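Local structure of dihydrodipicolinate synthase (Agrobacterium tumefaciens, 3B4U) at residues A214-Q219 with P248-L253; V254-G259 with Q280-F285. The protein probably catalyses the aldol-type condensation of pyruvate with aspartate semialdehyde in lysine biosynthesis. All blocks are in the same frame, centred on the assembly; numbering follows the deposited sequence.

Following the chain from its N terminus, the last strand of the barrel, 208-211, runs into the turn 214-217 that leads to helix 218-225. Contact 1 closes the loop from this turn through helices 218-225 and 232-240 to the middle of helix 246-258. Contact 2 then opens on the last turns of that helix and closes a shorter loop on helix 275-289 near the C terminus. The two follow in series, neither nested nor crossed, with centres about 8 Å apart. They meet where Phe216 CB lies 3.5 Å from Thr257 OG1, so helix 246-258 ties the end of the barrel to the C-terminal helices.

Contact 1 (A214-Q219 with P248-L253); sequences ANFLTQ and PAVKVL
Phe216 lays one ring face on Leu253, joining the turn after the eighth strand of a TIM barrel to helix 246-258 of the C-terminal helical region. The contact illustrates how one aromatic side chain can anchor a loop to a helix without any hydrogen bond between them. Leu253 CB stands 3.6 Å from the centroid of the Phe216 ring and only 1° off its normal, a nearly ideal CH-pi contact that places the methylene almost equally far from all six ring carbons. The branch beyond it reaches the outer part of the same ring: Leu253 CD1 comes to 3.6 Å from Phe216 CZ. One helical turn earlier, Val250 adds a looser contact from its CG1 methyl, 4.1 Å from Phe216 CE2, and this side chain runs roughly at right angles to the phenylalanine. The same methyl also comes loosely near Asn215 ND2.

The ring reaches the helix because CG of Phe216 sits between its own backbone N and carbonyl carbon (chi1 63°). Leu237 of helix 232-240 also packs against Phe216; one shell further, Ile281 and Phe285 of helix 275-289 pack on Leu253. Asn215 turns its amide to the barrel: OD1 accepts from His29 and from the backbone N of Thr12, and ND2 donates to the carbonyls of Ala10 and Gly212. These bonds satisfy both ends of the buried amide and fix its rotation. The turn is closed from within where Thr218, the first residue of the next helix, donates from OG1 to Ala214 O at 2.7 Å, slightly tilted from the carbonyl plane and with a C=O...donor angle of 154°.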
# COMPACT_ATOMS: atom_id res chain seq x y z
N ALA B 214 -17.57 -11.87 -13.00
CA ALA B 214 -17.49 -12.03 -14.44
C ALA B 214 -16.32 -12.91 -14.88
O ALA B 214 -16.29 -13.30 -16.04
CB ALA B 214 -17.40 -10.66 -15.15
N ASN B 215 -15.42 -13.29 -13.99
CA ASN B 215 -14.41 -14.30 -14.33
C ASN B 215 -15.02 -15.68 -14.53
O ASN B 215 -14.40 -16.52 -15.18
CB ASN B 215 -13.37 -14.43 -13.22
CG ASN B 215 -12.36 -13.30 -13.21
OD1 ASN B 215 -11.43 -13.29 -14.02
ND2 ASN B 215 -12.53 -12.38 -12.29
N PHE B 216 -16.23 -15.94 -14.01
CA PHE B 216 -16.81 -17.27 -14.08
C PHE B 216 -18.29 -17.30 -14.38
O PHE B 216 -18.80 -18.39 -14.61
CB PHE B 216 -16.46 -18.10 -12.83
CG PHE B 216 -16.99 -17.53 -11.56
CD1 PHE B 216 -18.27 -17.85 -11.13
CD2 PHE B 216 -16.24 -16.69 -10.79
CE1 PHE B 216 -18.79 -17.30 -9.99
CE2 PHE B 216 -16.76 -16.14 -9.64
CZ PHE B 216 -18.05 -16.46 -9.23
N LEU B 217 -18.97 -16.15 -14.42
CA LEU B 217 -20.39 -16.05 -14.82
C LEU B 217 -20.50 -14.84 -15.76
O LEU B 217 -21.23 -13.87 -15.49
CB LEU B 217 -21.33 -15.94 -13.62
CG LEU B 217 -21.56 -17.23 -12.84
CD1 LEU B 217 -22.21 -16.88 -11.48
CD2 LEU B 217 -22.43 -18.20 -13.62
N THR B 218 -19.73 -14.85 -16.83
CA THR B 218 -19.61 -13.67 -17.67
C THR B 218 -20.94 -13.20 -18.26
O THR B 218 -21.29 -12.03 -18.15
CB THR B 218 -18.59 -13.88 -18.79
OG1 THR B 218 -17.36 -14.36 -18.24
CG2 THR B 218 -18.37 -12.57 -19.50
N GLN B 219 -21.67 -14.13 -18.90
CA GLN B 219 -22.93 -13.75 -19.51
C GLN B 219 -23.93 -13.21 -18.49
O GLN B 219 -24.66 -12.25 -18.76
CB GLN B 219 -23.53 -14.93 -20.27
CG GLN B 219 -22.98 -15.06 -21.67
CD GLN B 219 -23.52 -13.96 -22.56
OE1 GLN B 219 -24.74 -13.85 -22.74
NE2 GLN B 219 -22.64 -13.18 -23.16
N PRO B 248 -9.64 -15.28 -3.19
CA PRO B 248 -9.44 -16.73 -3.26
C PRO B 248 -10.73 -17.51 -3.62
O PRO B 248 -10.67 -18.48 -4.37
CB PRO B 248 -8.90 -17.07 -1.86
CG PRO B 248 -8.20 -15.78 -1.39
CD PRO B 248 -9.13 -14.71 -1.92
N ALA B 249 -11.89 -17.07 -3.13
CA ALA B 249 -13.15 -17.74 -3.47
C ALA B 249 -13.55 -17.57 -4.93
O ALA B 249 -14.02 -18.50 -5.56
CB ALA B 249 -14.27 -17.29 -2.55
N VAL B 250 -13.32 -16.39 -5.49
CA VAL B 250 -13.54 -16.20 -6.91
C VAL B 250 -12.70 -17.17 -7.72
O VAL B 250 -13.17 -17.80 -8.67
CB VAL B 250 -13.22 -14.73 -7.30
CG1 VAL B 250 -13.10 -14.58 -8.81
CG2 VAL B 250 -14.31 -13.80 -6.80
N LYS B 251 -11.43 -17.30 -7.34
CA LYS B 251 -10.55 -18.23 -8.05
C LYS B 251 -11.01 -19.69 -7.96
O LYS B 251 -10.94 -20.42 -8.94
CB LYS B 251 -9.11 -18.05 -7.56
CG LYS B 251 -8.48 -16.73 -8.02
CD LYS B 251 -7.04 -16.56 -7.50
CE LYS B 251 -6.04 -16.69 -8.63
NZ LYS B 251 -4.66 -16.51 -8.15
N VAL B 252 -11.54 -20.08 -6.80
CA VAL B 252 -12.12 -21.42 -6.67
C VAL B 252 -13.22 -21.63 -7.72
O VAL B 252 -13.31 -22.67 -8.32
CB VAL B 252 -12.70 -21.62 -5.23
CG1 VAL B 252 -13.64 -22.81 -5.15
CG2 VAL B 252 -11.62 -21.75 -4.18
N LEU B 253 -14.05 -20.61 -7.95
CA LEU B 253 -15.13 -20.75 -8.91
C LEU B 253 -14.67 -20.65 -10.36
O LEU B 253 -15.28 -21.27 -11.22
CB LEU B 253 -16.28 -19.79 -8.57
CG LEU B 253 -17.00 -20.23 -7.28
CD1 LEU B 253 -18.09 -19.23 -6.92
CD2 LEU B 253 -17.64 -21.62 -7.41

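Contact 2 (V254-G259 with Q280-F285); sequences VSHTTG and QIEGAF
Two helices of the C-terminal region that follows the TIM barrel meet here, the end of helix 246-258 and the middle of helix 275-289, their short segments inclined at 58° with axes 10.7 Å apart. At that spacing the gap is bridged by side chains, chiefly His256, which offers a face to Glu282 and an edge to Phe285. Glu282 passes over one face of the imidazole: its CG lies 3.7 Å from the ring centroid, near the ring normal but displaced toward the CG-ND1 side of the rim, giving a CH-pi contact. The carboxylate continues nearly parallel to the imidazole, the planes only 12° apart, yet His256 ND1 stays 4.0 Å from Glu282 OE2. No hydrogen bond joins the two.

At the imidazole edge, close to its plane, Phe285 CD2 approaches His256 CD2 to 3.7 Å. The two ring planes stand nearly perpendicular at 88°, but the pair is oblique overall, neither a stack nor edge-to-face. Both aromatic side chains carry CG anti to the backbone N, directing each ring into the space between the helices. Thr257 completes the contact with its methyl, CG2 meeting Phe285 CZ at 3.6 Å, while its OG1 turns back to bond Leu253 O. The ring of Phe289 also meets that of Phe285.

Glu282 OE2 forms a salt bridge with Arg278 NE of its own helix, whereas His256 NE2 bonds Asp286 OD1 across the interface. With Asp286 bonded at NE2 and the Glu282 carboxylate parallel beyond ND1, the surroundings may favour the protonated imidazole, though Arg278 would offset part of the Glu282 charge.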
# COMPACT_ATOMS: atom_id res chain seq x y z
N VAL B 254 -13.58 -19.95 -10.64
CA VAL B 254 -12.96 -20.06 -11.97
C VAL B 254 -12.54 -21.51 -12.19
O VAL B 254 -12.85 -22.09 -13.23
CB VAL B 254 -11.77 -19.10 -12.16
CG1 VAL B 254 -11.18 -19.32 -13.54
CG2 VAL B 254 -12.26 -17.67 -11.99
N SER B 255 -11.87 -22.12 -11.21
CA SER B 255 -11.48 -23.53 -11.31
C SER B 255 -12.71 -24.42 -11.50
O SER B 255 -12.70 -25.32 -12.35
CB SER B 255 -10.70 -23.98 -10.07
OG SER B 255 -9.36 -23.55 -10.13
N HIS B 256 -13.76 -24.19 -10.71
CA HIS B 256 -14.94 -25.04 -10.75
C HIS B 256 -15.64 -24.99 -12.09
O HIS B 256 -16.06 -26.03 -12.62
CB HIS B 256 -15.86 -24.61 -9.63
CG HIS B 256 -17.08 -25.46 -9.46
ND1 HIS B 256 -17.03 -26.82 -9.26
CD2 HIS B 256 -18.38 -25.10 -9.39
CE1 HIS B 256 -18.27 -27.26 -9.11
NE2 HIS B 256 -19.10 -26.24 -9.17
N THR B 257 -15.78 -23.79 -12.65
CA THR B 257 -16.51 -23.66 -13.90
C THR B 257 -15.72 -24.07 -15.14
O THR B 257 -16.31 -24.42 -16.15
CB THR B 257 -17.07 -22.23 -14.10
OG1 THR B 257 -15.97 -21.29 -14.14
CG2 THR B 257 -18.05 -21.85 -12.98
N THR B 258 -14.40 -24.01 -15.08
CA THR B 258 -13.55 -24.29 -16.24
C THR B 258 -12.87 -25.65 -16.22
O THR B 258 -12.37 -26.09 -17.24
CB THR B 258 -12.42 -23.24 -16.37
OG1 THR B 258 -11.55 -23.34 -15.26
CG2 THR B 258 -13.00 -21.82 -16.47
N GLY B 259 -12.78 -26.25 -15.04
CA GLY B 259 -11.96 -27.45 -14.81
C GLY B 259 -10.47 -27.21 -14.73
O GLY B 259 -9.70 -28.17 -14.66
N GLN B 280 -17.80 -26.23 0.03
CA GLN B 280 -18.92 -25.37 0.42
C GLN B 280 -19.18 -24.29 -0.64
O GLN B 280 -20.33 -24.00 -1.01
CB GLN B 280 -18.65 -24.73 1.77
CG GLN B 280 -18.52 -25.71 2.93
CD GLN B 280 -18.21 -25.03 4.24
OE1 GLN B 280 -18.88 -24.07 4.62
NE2 GLN B 280 -17.21 -25.55 4.97
N ILE B 281 -18.10 -23.71 -1.17
CA ILE B 281 -18.22 -22.68 -2.20
C ILE B 281 -18.82 -23.25 -3.49
O ILE B 281 -19.75 -22.69 -4.07
CB ILE B 281 -16.85 -22.11 -2.47
CG1 ILE B 281 -16.41 -21.24 -1.29
CG2 ILE B 281 -16.82 -21.27 -3.76
CD1 ILE B 281 -14.91 -20.91 -1.31
N GLU B 282 -18.33 -24.41 -3.89
CA GLU B 282 -18.86 -25.06 -5.08
C GLU B 282 -20.33 -25.42 -4.89
O GLU B 282 -21.13 -25.26 -5.80
CB GLU B 282 -18.03 -26.30 -5.43
CG GLU B 282 -16.60 -25.96 -5.86
CD GLU B 282 -15.66 -27.13 -5.84
OE1 GLU B 282 -16.07 -28.23 -5.46
OE2 GLU B 282 -14.48 -26.94 -6.21
N GLY B 283 -20.69 -25.87 -3.70
CA GLY B 283 -22.08 -26.23 -3.42
C GLY B 283 -23.01 -25.02 -3.49
O GLY B 283 -24.12 -25.12 -4.02
N ALA B 284 -22.56 -23.89 -2.94
CA ALA B 284 -23.34 -22.66 -3.00
C ALA B 284 -23.56 -22.23 -4.46
O ALA B 284 -24.67 -21.82 -4.84
CB ALA B 284 -22.67 -21.59 -2.25
N PHE B 285 -22.51 -22.31 -5.26
CA PHE B 285 -22.61 -22.02 -6.67
C PHE B 285 -23.58 -22.97 -7.36
O PHE B 285 -24.44 -22.53 -8.11
CB PHE B 285 -21.21 -22.04 -7.31
CG PHE B 285 -21.23 -21.85 -8.79
CD1 PHE B 285 -21.14 -20.59 -9.36
CD2 PHE B 285 -21.36 -22.93 -9.62
CE1 PHE B 285 -21.17 -20.45 -10.73
CE2 PHE B 285 -21.40 -22.79 -10.99
CZ PHE B 285 -21.30 -21.54 -11.55